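Long-range contacts in uncharacterized protein (Staphylococcus aureus subsp. aureus, PDB 3H04), which is of unknown function but belongs to the alpha/beta-hydrolase clan and is probably a serine hydrolase of esterase type: residues V31-H36 / I63-R68; C77-V82 / A107-L112; D81-F86 / A114-I119. One frame throughout, in Å; residues are numbered along the deposited sequence.

In the fold
Past the strands 4-9 and 15-21, the chain enters contact 1, where strand 60-65 returns beside strand 30-35 and closes a loop containing helix 50-56. That contact is complete before the next begins. Contacts 2 and 3 both start on helix 75-91 and end on helix 105-116 or just beyond it, with strand 98-103 inside both loops. They share D81 and V82, and they cross rather than nest: 77-82 opens, 81-86 opens, 107-112 closes the first and 114-119 the second. A salt bridge from R68 NE to D81 OD2 ties the segment after strand 60-65 to helix 75-91, the helix the other two contacts use.

Contact 1: residues V31-H36 / I63-R68; sequences VIVYIH and IQLSYR
Y34 and I63 lie at the heart of a parallel strand pair, 30-35 with 60-65, that belongs to a beta-alpha-beta unit of the alpha/beta-hydrolase sheet. Three backbone bonds zip it, all close to straight: I63 N to I32 O and Y34 N to I63 O are both 2.8 Å. L65 N to Y34 O is longer, 3.1 Å. Beyond L65 the direct ladder gives way to water. One molecule accepts from H36 N at 2.9 Å and donates to the carbonyls of Y34 and L65, so that Y34 O is met by both the L65 amide and this water. On one face of the sheet V33 CG1 packs against L65 CD2 at 3.6 Å, and I35 CG1 rests on the leucine's branch point. The other face carries Y34 and Q64, whose ring and amide planes stand 75° apart; Y34 OH bonds to D47 and R103, and Q64 NE2 to the carbonyl of A45.

The far end is aromatic. Y67 CG sits between its own backbone N and carbonyl carbon (chi1 53°), which directs the ring back at H36. The two rings are nearly parallel, 6° apart, yet slid so far that they barely overlap, with centroids separated by 4.8 Å and Y67 OH over one imidazole face. A second water lies in the plane of that imidazole, 2.7 Å from H36 NE2, and above the centre of the tyrosine ring, accepting from Y67 N as well. H36 begins a His-Gly-Gly-Gly sequence, consistent with the oxyanion-hole loop of related esterases. Around the two strands, strand 15-21 flanks I63 and Q64, strand 98-103 bonds to the other side of strand 30-35, and helices 75-91 and 105-116 pack on V33, I35 and Y67.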
loop_
_atom_site.group_PDB
_atom_site.type_symbol
_atom_site.label_atom_id
_atom_site.label_comp_id
_atom_site.label_asym_id
_atom_site.label_seq_id
_atom_site.Cartn_x
_atom_site.Cartn_y
_atom_site.Cartn_z
ATOM N N VAL A 31 -2.684 16.587 -3.115
ATOM C CA VAL A 31 -3.521 15.418 -3.153
ATOM C C VAL A 31 -2.669 14.251 -2.681
ATOM O O VAL A 31 -1.527 14.058 -3.143
ATOM C CB VAL A 31 -4.072 15.182 -4.590
ATOM C CG1 VAL A 31 -2.959 15.219 -5.598
ATOM C CG2 VAL A 31 -4.763 13.824 -4.720
ATOM N N ILE A 32 -3.238 13.512 -1.738
ATOM C CA ILE A 32 -2.645 12.306 -1.201
ATOM C C ILE A 32 -3.458 11.142 -1.782
ATOM O O ILE A 32 -4.619 10.965 -1.429
ATOM C CB ILE A 32 -2.749 12.268 0.326
ATOM C CG1 ILE A 32 -2.070 13.484 0.955
ATOM C CG2 ILE A 32 -2.106 10.933 0.869
ATOM C CD1 ILE A 32 -2.496 13.752 2.401
ATOM N N VAL A 33 -2.820 10.333 -2.613
ATOM C CA VAL A 33 -3.429 9.116 -3.136
ATOM C C VAL A 33 -3.120 7.943 -2.229
ATOM O O VAL A 33 -1.975 7.497 -2.152
ATOM C CB VAL A 33 -2.912 8.791 -4.561
ATOM C CG1 VAL A 33 -3.643 7.527 -5.114
ATOM C CG2 VAL A 33 -3.076 10.047 -5.503
ATOM N N TYR A 34 -4.161 7.428 -1.576
ATOM C CA TYR A 34 -4.018 6.428 -0.541
ATOM C C TYR A 34 -4.260 5.020 -1.088
ATOM O O TYR A 34 -5.273 4.777 -1.729
ATOM C CB TYR A 34 -4.952 6.702 0.630
ATOM C CG TYR A 34 -4.986 5.552 1.604
ATOM C CD1 TYR A 34 -3.890 5.274 2.406
ATOM C CD2 TYR A 34 -6.113 4.721 1.708
ATOM C CE1 TYR A 34 -3.878 4.200 3.257
ATOM C CE2 TYR A 34 -6.118 3.663 2.568
ATOM C CZ TYR A 34 -4.997 3.409 3.365
ATOM O OH TYR A 34 -4.953 2.331 4.224
ATOM N N ILE A 35 -3.315 4.106 -0.797
ATOM C CA ILE A 35 -3.414 2.732 -1.239
ATOM C C ILE A 35 -3.351 1.833 -0.019
ATOM O O ILE A 35 -2.313 1.776 0.713
ATOM C CB ILE A 35 -2.324 2.391 -2.278
ATOM C CG1 ILE A 35 -2.274 3.461 -3.369
ATOM C CG2 ILE A 35 -2.565 0.974 -2.838
ATOM C CD1 ILE A 35 -1.441 3.117 -4.570
ATOM N N HIS A 36 -4.472 1.142 0.228
ATOM C CA HIS A 36 -4.644 0.334 1.425
ATOM C C HIS A 36 -3.786 -0.905 1.374
ATOM O O HIS A 36 -3.350 -1.283 0.305
ATOM C CB HIS A 36 -6.114 -0.130 1.576
ATOM C CG HIS A 36 -6.558 -1.102 0.515
ATOM N ND1 HIS A 36 -6.458 -2.475 0.672
ATOM C CD2 HIS A 36 -7.165 -0.900 -0.681
ATOM C CE1 HIS A 36 -6.934 -3.069 -0.418
ATOM N NE2 HIS A 36 -7.382 -2.139 -1.248
ATOM N N ILE A 63 -7.454 10.723 -1.492
ATOM C CA ILE A 63 -8.153 9.927 -2.503
ATOM C C ILE A 63 -7.901 8.445 -2.258
ATOM O O ILE A 63 -6.772 8.012 -2.342
ATOM C CB ILE A 63 -7.691 10.302 -3.889
ATOM C CG1 ILE A 63 -7.817 11.806 -4.090
ATOM C CG2 ILE A 63 -8.555 9.551 -4.940
ATOM C CD1 ILE A 63 -6.549 12.640 -3.951
ATOM N N GLN A 64 -8.931 7.671 -1.946
ATOM C CA GLN A 64 -8.731 6.277 -1.572
ATOM C C GLN A 64 -8.984 5.364 -2.764
ATOM O O GLN A 64 -10.132 5.245 -3.209
ATOM C CB GLN A 64 -9.595 5.988 -0.342
ATOM C CG GLN A 64 -9.152 6.964 0.720
ATOM C CD GLN A 64 -9.831 6.865 2.028
ATOM O OE1 GLN A 64 -10.497 7.817 2.420
ATOM N NE2 GLN A 64 -9.600 5.771 2.773
ATOM N N LEU A 65 -7.938 4.794 -3.344
ATOM C CA LEU A 65 -8.146 4.049 -4.585
ATOM C C LEU A 65 -8.366 2.585 -4.385
ATOM O O LEU A 65 -8.088 2.053 -3.335
ATOM C CB LEU A 65 -7.048 4.270 -5.655
ATOM C CG LEU A 65 -5.638 3.761 -5.581
ATOM C CD1 LEU A 65 -5.506 2.266 -5.675
ATOM C CD2 LEU A 65 -4.782 4.507 -6.736
ATOM N N SER A 66 -8.906 1.943 -5.408
ATOM C CA SER A 66 -9.176 0.509 -5.360
ATOM C C SER A 66 -8.464 -0.203 -6.489
ATOM O O SER A 66 -8.135 0.415 -7.519
ATOM C CB SER A 66 -10.679 0.272 -5.415
ATOM O OG SER A 66 -11.252 0.805 -4.201
ATOM N N TYR A 67 -8.188 -1.492 -6.270
ATOM C CA TYR A 67 -7.611 -2.349 -7.298
ATOM C C TYR A 67 -8.157 -3.758 -7.073
ATOM O O TYR A 67 -8.530 -4.094 -5.955
ATOM C CB TYR A 67 -6.075 -2.352 -7.211
ATOM C CG TYR A 67 -5.561 -2.679 -5.844
ATOM C CD1 TYR A 67 -5.305 -4.005 -5.480
ATOM C CD2 TYR A 67 -5.314 -1.692 -4.910
ATOM C CE1 TYR A 67 -4.827 -4.312 -4.203
ATOM C CE2 TYR A 67 -4.819 -1.989 -3.633
ATOM C CZ TYR A 67 -4.579 -3.308 -3.307
ATOM O OH TYR A 67 -4.150 -3.616 -2.057
ATOM N N ARG A 68 -8.164 -4.572 -8.128
ATOM C CA ARG A 68 -8.604 -5.968 -8.015
ATOM C C ARG A 68 -7.577 -6.785 -7.215
ATOM O O ARG A 68 -6.374 -6.594 -7.302
ATOM C CB ARG A 68 -8.918 -6.529 -9.408
ATOM C CG ARG A 68 -10.276 -6.037 -9.946
ATOM C CD ARG A 68 -10.497 -6.429 -11.406
ATOM N NE ARG A 68 -9.717 -5.610 -12.326
ATOM C CZ ARG A 68 -9.798 -5.726 -13.647
ATOM N NH1 ARG A 68 -10.598 -6.653 -14.197
ATOM N NH2 ARG A 68 -9.082 -4.942 -14.419
HETATM O O HOH W 1 -6.829 2.456 -0.842
HETATM O O HOH W 2 -8.581 -2.788 -3.586
#

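Contact 2: residues C77-V82 / A107-L112; sequences CIIEDV and AYLSLL
L109 meets I78 and V82, one helical turn apart on helix 75-91, while L112 meets I79; these four residue pairs, counting a longer I79-L109 approach, make up the whole contact, and all are apolar. The first group centres on L109. Its two methyls straddle a single branch of the isoleucine: I78 CG2 lies 3.8 Å from L109 CD1 and 3.8 Å from L109 CD2, and the two side chains cross at about a right angle. L109 CD1 also reaches V82 CG2, at 3.9 Å, at a slant. Both prongs of the leucine fork thus hold the I78 methyl, and CD1 is shared with V82.

The second group is an encounter of chain ends. I79 is extended beyond CG1 (chi2 172°), and this carries its CD1 across to L112 CD1, 3.8 Å away, again with the chains close to perpendicular. L112 CD1 is held from its own helix too, lying over one face of the Y108 ring, 3.8 Å above the plane and toward the rim; the OH of that tyrosine bonds to Y199 O.

The backbones stay well apart. Over these segments the helix axes approach to 10.8 Å and cross at -64°, so side chains, not backbones, bridge the pair, and I35 from the sheet packs against both V82 and L109. L109 lies one turn into helix 105-116, whose first residues complete a Gly-x-Ser-x-Gly sequence, probably the nucleophile elbow. The chemistry implies cohesion through buried methyl and methylene packing, with shape and exclusion of water, rather than directional bonds, contributing to how the two helices fit.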
loop_
_atom_site.group_PDB
_atom_site.type_symbol
_atom_site.label_atom_id
_atom_site.label_comp_id
_atom_site.label_asym_id
_atom_site.label_seq_id
_atom_site.Cartn_x
_atom_site.Cartn_y
_atom_site.Cartn_z
ATOM N N CYS A 77 -2.188 -7.367 -13.321
ATOM C CA CYS A 77 -3.483 -6.709 -13.277
ATOM C C CYS A 77 -3.603 -5.647 -12.150
ATOM O O CYS A 77 -4.163 -4.589 -12.394
ATOM C CB CYS A 77 -4.555 -7.751 -13.167
ATOM S SG CYS A 77 -6.245 -7.120 -13.255
ATOM N N ILE A 78 -3.102 -5.952 -10.935
ATOM C CA ILE A 78 -3.091 -5.007 -9.845
ATOM C C ILE A 78 -2.374 -3.698 -10.250
ATOM O O ILE A 78 -2.902 -2.595 -10.078
ATOM C CB ILE A 78 -2.455 -5.627 -8.572
ATOM C CG1 ILE A 78 -3.378 -6.750 -8.026
ATOM C CG2 ILE A 78 -2.117 -4.466 -7.496
ATOM C CD1 ILE A 78 -2.903 -7.372 -6.703
ATOM N N ILE A 79 -1.183 -3.841 -10.817
ATOM C CA ILE A 79 -0.382 -2.705 -11.225
ATOM C C ILE A 79 -1.112 -1.922 -12.307
ATOM O O ILE A 79 -1.148 -0.682 -12.279
ATOM C CB ILE A 79 1.005 -3.145 -11.674
ATOM C CG1 ILE A 79 1.748 -3.718 -10.434
ATOM C CG2 ILE A 79 1.788 -1.973 -12.322
ATOM C CD1 ILE A 79 3.081 -4.377 -10.770
ATOM N N GLU A 80 -1.753 -2.637 -13.220
ATOM C CA GLU A 80 -2.538 -1.955 -14.259
ATOM C C GLU A 80 -3.715 -1.171 -13.655
ATOM O O GLU A 80 -3.976 -0.057 -14.055
ATOM C CB GLU A 80 -3.038 -2.941 -15.339
ATOM C CG GLU A 80 -1.969 -3.294 -16.334
ATOM C CD GLU A 80 -2.383 -4.346 -17.364
ATOM O OE1 GLU A 80 -3.603 -4.695 -17.452
ATOM O OE2 GLU A 80 -1.452 -4.808 -18.089
ATOM N N ASP A 81 -4.422 -1.764 -12.689
ATOM C CA ASP A 81 -5.547 -1.072 -12.024
ATOM C C ASP A 81 -5.068 0.155 -11.253
ATOM O O ASP A 81 -5.684 1.210 -11.271
ATOM C CB ASP A 81 -6.277 -2.038 -11.034
ATOM C CG ASP A 81 -7.185 -3.081 -11.730
ATOM O OD1 ASP A 81 -7.333 -3.057 -12.985
ATOM O OD2 ASP A 81 -7.777 -3.933 -10.990
ATOM N N VAL A 82 -4.008 -0.022 -10.468
ATOM C CA VAL A 82 -3.442 1.054 -9.675
ATOM C C VAL A 82 -3.033 2.264 -10.570
ATOM O O VAL A 82 -3.369 3.412 -10.289
ATOM C CB VAL A 82 -2.235 0.505 -8.838
ATOM C CG1 VAL A 82 -1.393 1.656 -8.292
ATOM C CG2 VAL A 82 -2.769 -0.441 -7.702
ATOM N N ALA A 107 1.980 0.381 0.275
ATOM C CA ALA A 107 3.190 1.204 0.211
ATOM C C ALA A 107 4.093 0.711 -0.904
ATOM O O ALA A 107 4.708 1.518 -1.617
ATOM C CB ALA A 107 3.947 1.244 1.587
ATOM N N TYR A 108 4.147 -0.607 -1.115
ATOM C CA TYR A 108 4.813 -1.166 -2.311
ATOM C C TYR A 108 4.221 -0.593 -3.615
ATOM O O TYR A 108 4.968 -0.045 -4.453
ATOM C CB TYR A 108 4.670 -2.697 -2.305
ATOM C CG TYR A 108 5.121 -3.420 -3.557
ATOM C CD1 TYR A 108 6.434 -3.393 -3.981
ATOM C CD2 TYR A 108 4.210 -4.143 -4.299
ATOM C CE1 TYR A 108 6.844 -4.114 -5.099
ATOM C CE2 TYR A 108 4.599 -4.871 -5.367
ATOM C CZ TYR A 108 5.918 -4.828 -5.798
ATOM O OH TYR A 108 6.284 -5.566 -6.888
ATOM N N LEU A 109 2.898 -0.647 -3.751
ATOM C CA LEU A 109 2.238 -0.046 -4.917
ATOM C C LEU A 109 2.500 1.468 -5.041
ATOM O O LEU A 109 2.683 1.983 -6.151
ATOM C CB LEU A 109 0.755 -0.339 -4.930
ATOM C CG LEU A 109 0.444 -1.854 -5.010
ATOM C CD1 LEU A 109 -1.030 -2.187 -4.684
ATOM C CD2 LEU A 109 0.885 -2.503 -6.306
ATOM N N SER A 110 2.526 2.161 -3.907
ATOM C CA SER A 110 2.805 3.600 -3.870
ATOM C C SER A 110 4.231 3.925 -4.335
ATOM O O SER A 110 4.455 4.920 -5.024
ATOM C CB SER A 110 2.603 4.170 -2.481
ATOM O OG SER A 110 1.275 4.040 -2.072
ATOM N N LEU A 111 5.176 3.051 -4.020
ATOM C CA LEU A 111 6.546 3.229 -4.475
ATOM C C LEU A 111 6.697 2.931 -5.953
ATOM O O LEU A 111 7.514 3.602 -6.605
ATOM C CB LEU A 111 7.511 2.391 -3.659
ATOM C CG LEU A 111 7.759 2.885 -2.214
ATOM C CD1 LEU A 111 8.181 1.662 -1.357
ATOM C CD2 LEU A 111 8.810 4.005 -2.174
ATOM N N LEU A 112 5.962 1.929 -6.484
ATOM C CA LEU A 112 5.978 1.675 -7.953
ATOM C C LEU A 112 5.484 2.911 -8.737
ATOM O O LEU A 112 6.078 3.340 -9.795
ATOM C CB LEU A 112 5.162 0.432 -8.321
ATOM C CG LEU A 112 5.687 -0.925 -7.782
ATOM C CD1 LEU A 112 4.819 -2.136 -8.229
ATOM C CD2 LEU A 112 7.171 -1.124 -8.222
#

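Contact 3: residues D81-F86 / A114-I119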
loop_
_atom_site.group_PDB
_atom_site.type_symbol
_atom_site.label_atom_id
_atom_site.label_comp_id
_atom_site.label_asym_id
_atom_site.label_seq_id
_atom_site.Cartn_x
_atom_site.Cartn_y
_atom_site.Cartn_z
ATOM N N ASP A 81 -4.422 -1.764 -12.689
ATOM C CA ASP A 81 -5.547 -1.072 -12.024
ATOM C C ASP A 81 -5.068 0.155 -11.253
ATOM O O ASP A 81 -5.684 1.210 -11.271
ATOM C CB ASP A 81 -6.277 -2.038 -11.034
ATOM C CG ASP A 81 -7.185 -3.081 -11.730
ATOM O OD1 ASP A 81 -7.333 -3.057 -12.985
ATOM O OD2 ASP A 81 -7.777 -3.933 -10.990
ATOM N N VAL A 82 -4.008 -0.022 -10.468
ATOM C CA VAL A 82 -3.442 1.054 -9.675
ATOM C C VAL A 82 -3.033 2.264 -10.570
ATOM O O VAL A 82 -3.369 3.412 -10.289
ATOM C CB VAL A 82 -2.235 0.505 -8.838
ATOM C CG1 VAL A 82 -1.393 1.656 -8.292
ATOM C CG2 VAL A 82 -2.769 -0.441 -7.702
ATOM N N TYR A 83 -2.325 1.998 -11.658
ATOM C CA TYR A 83 -1.884 3.067 -12.554
ATOM C C TYR A 83 -3.065 3.692 -13.328
ATOM O O TYR A 83 -3.053 4.876 -13.597
ATOM C CB TYR A 83 -0.816 2.544 -13.519
ATOM C CG TYR A 83 0.561 2.204 -12.941
ATOM C CD1 TYR A 83 0.787 2.063 -11.574
ATOM C CD2 TYR A 83 1.639 1.975 -13.805
ATOM C CE1 TYR A 83 2.079 1.755 -11.087
ATOM C CE2 TYR A 83 2.879 1.634 -13.348
ATOM C CZ TYR A 83 3.113 1.552 -11.995
ATOM O OH TYR A 83 4.348 1.222 -11.548
ATOM N N ALA A 84 -4.091 2.904 -13.669
ATOM C CA ALA A 84 -5.284 3.467 -14.346
ATOM C C ALA A 84 -6.006 4.389 -13.351
ATOM O O ALA A 84 -6.417 5.464 -13.712
ATOM C CB ALA A 84 -6.218 2.388 -14.853
ATOM N N SER A 85 -6.073 4.000 -12.078
ATOM C CA SER A 85 -6.734 4.829 -11.078
ATOM C C SER A 85 -5.863 6.046 -10.778
ATOM O O SER A 85 -6.350 7.192 -10.778
ATOM C CB SER A 85 -7.074 4.037 -9.805
ATOM O OG SER A 85 -7.911 2.913 -10.129
ATOM N N PHE A 86 -4.568 5.810 -10.567
ATOM C CA PHE A 86 -3.663 6.927 -10.362
ATOM C C PHE A 86 -3.757 7.978 -11.469
ATOM O O PHE A 86 -3.844 9.160 -11.155
ATOM C CB PHE A 86 -2.205 6.523 -10.168
ATOM C CG PHE A 86 -1.325 7.711 -9.860
ATOM C CD1 PHE A 86 -1.352 8.292 -8.600
ATOM C CD2 PHE A 86 -0.568 8.307 -10.858
ATOM C CE1 PHE A 86 -0.561 9.405 -8.301
ATOM C CE2 PHE A 86 0.216 9.457 -10.571
ATOM C CZ PHE A 86 0.217 9.985 -9.283
ATOM N N ALA A 114 5.634 5.993 -7.652
ATOM C CA ALA A 114 6.740 6.941 -7.526
ATOM C C ALA A 114 7.886 6.717 -8.523
ATOM O O ALA A 114 8.521 7.677 -8.927
ATOM C CB ALA A 114 7.289 6.997 -6.045
ATOM N N ARG A 115 8.148 5.472 -8.921
ATOM C CA ARG A 115 9.166 5.215 -9.930
ATOM C C ARG A 115 8.645 5.532 -11.335
ATOM O O ARG A 115 9.383 6.048 -12.162
ATOM C CB ARG A 115 9.634 3.751 -9.848
ATOM C CG ARG A 115 10.754 3.378 -10.818
ATOM C CD ARG A 115 10.904 1.875 -10.967
ATOM N NE ARG A 115 9.679 1.231 -11.464
ATOM C CZ ARG A 115 9.473 -0.071 -11.428
ATOM N NH1 ARG A 115 10.439 -0.876 -10.965
ATOM N NH2 ARG A 115 8.349 -0.581 -11.874
ATOM N N ASP A 116 7.378 5.203 -11.611
ATOM C CA ASP A 116 6.859 5.199 -12.984
ATOM C C ASP A 116 6.042 6.442 -13.386
ATOM O O ASP A 116 5.554 6.531 -14.510
ATOM C CB ASP A 116 6.036 3.924 -13.208
ATOM C CG ASP A 116 6.889 2.667 -13.148
ATOM O OD1 ASP A 116 8.123 2.758 -13.340
ATOM O OD2 ASP A 116 6.346 1.583 -12.917
ATOM N N ARG A 117 5.841 7.351 -12.445
ATOM C CA ARG A 117 5.095 8.574 -12.692
ATOM C C ARG A 117 5.896 9.649 -11.995
ATOM O O ARG A 117 6.821 9.329 -11.254
ATOM C CB ARG A 117 3.721 8.489 -12.082
ATOM C CG ARG A 117 2.788 7.399 -12.701
ATOM C CD ARG A 117 2.467 7.757 -14.138
ATOM N NE ARG A 117 1.523 6.843 -14.773
ATOM C CZ ARG A 117 1.857 5.716 -15.391
ATOM N NH1 ARG A 117 3.133 5.342 -15.472
ATOM N NH2 ARG A 117 0.912 4.950 -15.951
ATOM N N ASP A 118 5.522 10.902 -12.170
ATOM C CA ASP A 118 6.241 11.985 -11.553
ATOM C C ASP A 118 5.394 12.545 -10.429
ATOM O O ASP A 118 4.353 13.139 -10.681
ATOM C CB ASP A 118 6.564 13.055 -12.608
ATOM C CG ASP A 118 7.641 12.592 -13.583
ATOM O OD1 ASP A 118 8.658 11.988 -13.121
ATOM O OD2 ASP A 118 7.442 12.783 -14.813
ATOM N N ILE A 119 5.790 12.283 -9.185
ATOM C CA ILE A 119 5.031 12.745 -8.009
ATOM C C ILE A 119 5.936 13.472 -7.034
ATOM O O ILE A 119 7.149 13.439 -7.177
ATOM C CB ILE A 119 4.288 11.569 -7.304
ATOM C CG1 ILE A 119 5.230 10.662 -6.540
ATOM C CG2 ILE A 119 3.421 10.778 -8.352
ATOM C CD1 ILE A 119 4.537 9.496 -5.884
#
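With CG anti to its carbonyl carbon (chi1 -70°), Y83 carries its ring toward D116, whereas F86, one turn on, has CG anti to the backbone N (chi1 -176°) and aims at R117 and I119. Y83 OH donates to D116 OD2, which lies at the ring's edge near its plane; the modelled 2.4 Å is very short, and the exact length is doubtful. L112 O, of contact 2, is a probable second partner of the hydroxyl. Its own neighbour R115 holds the D116 carboxylate as well, side-on, NE to D116 OD1 at 2.9 Å and NH2 to D116 OD2 at 3.1 Å, a two-nitrogen salt bridge that would favour the charged form.

R117, the first residue after helix 105-116 to leave helical geometry, bends at chi2 (-66°). Its NH1 bonds back to D116 O at 2.9 Å, and Y83 CG lies over one face of the guanidinium, with R117 NH2 3.7 Å from Y83 CD2. The aliphatic part of the same arginine slides past the phenylalanine, R117 CG lying 3.9 Å from F86 CE2. Farther along, I119 CG2 closes to 3.4 Å from F86 CZ. Polar bonding toward the surface thus gives way to hydrocarbon inward: R117 NE forms a salt bridge with D87 of helix 75-91, while F86 and I119 settle together on I98 and T100 of strand 98-103, next to the end of helix 105-116.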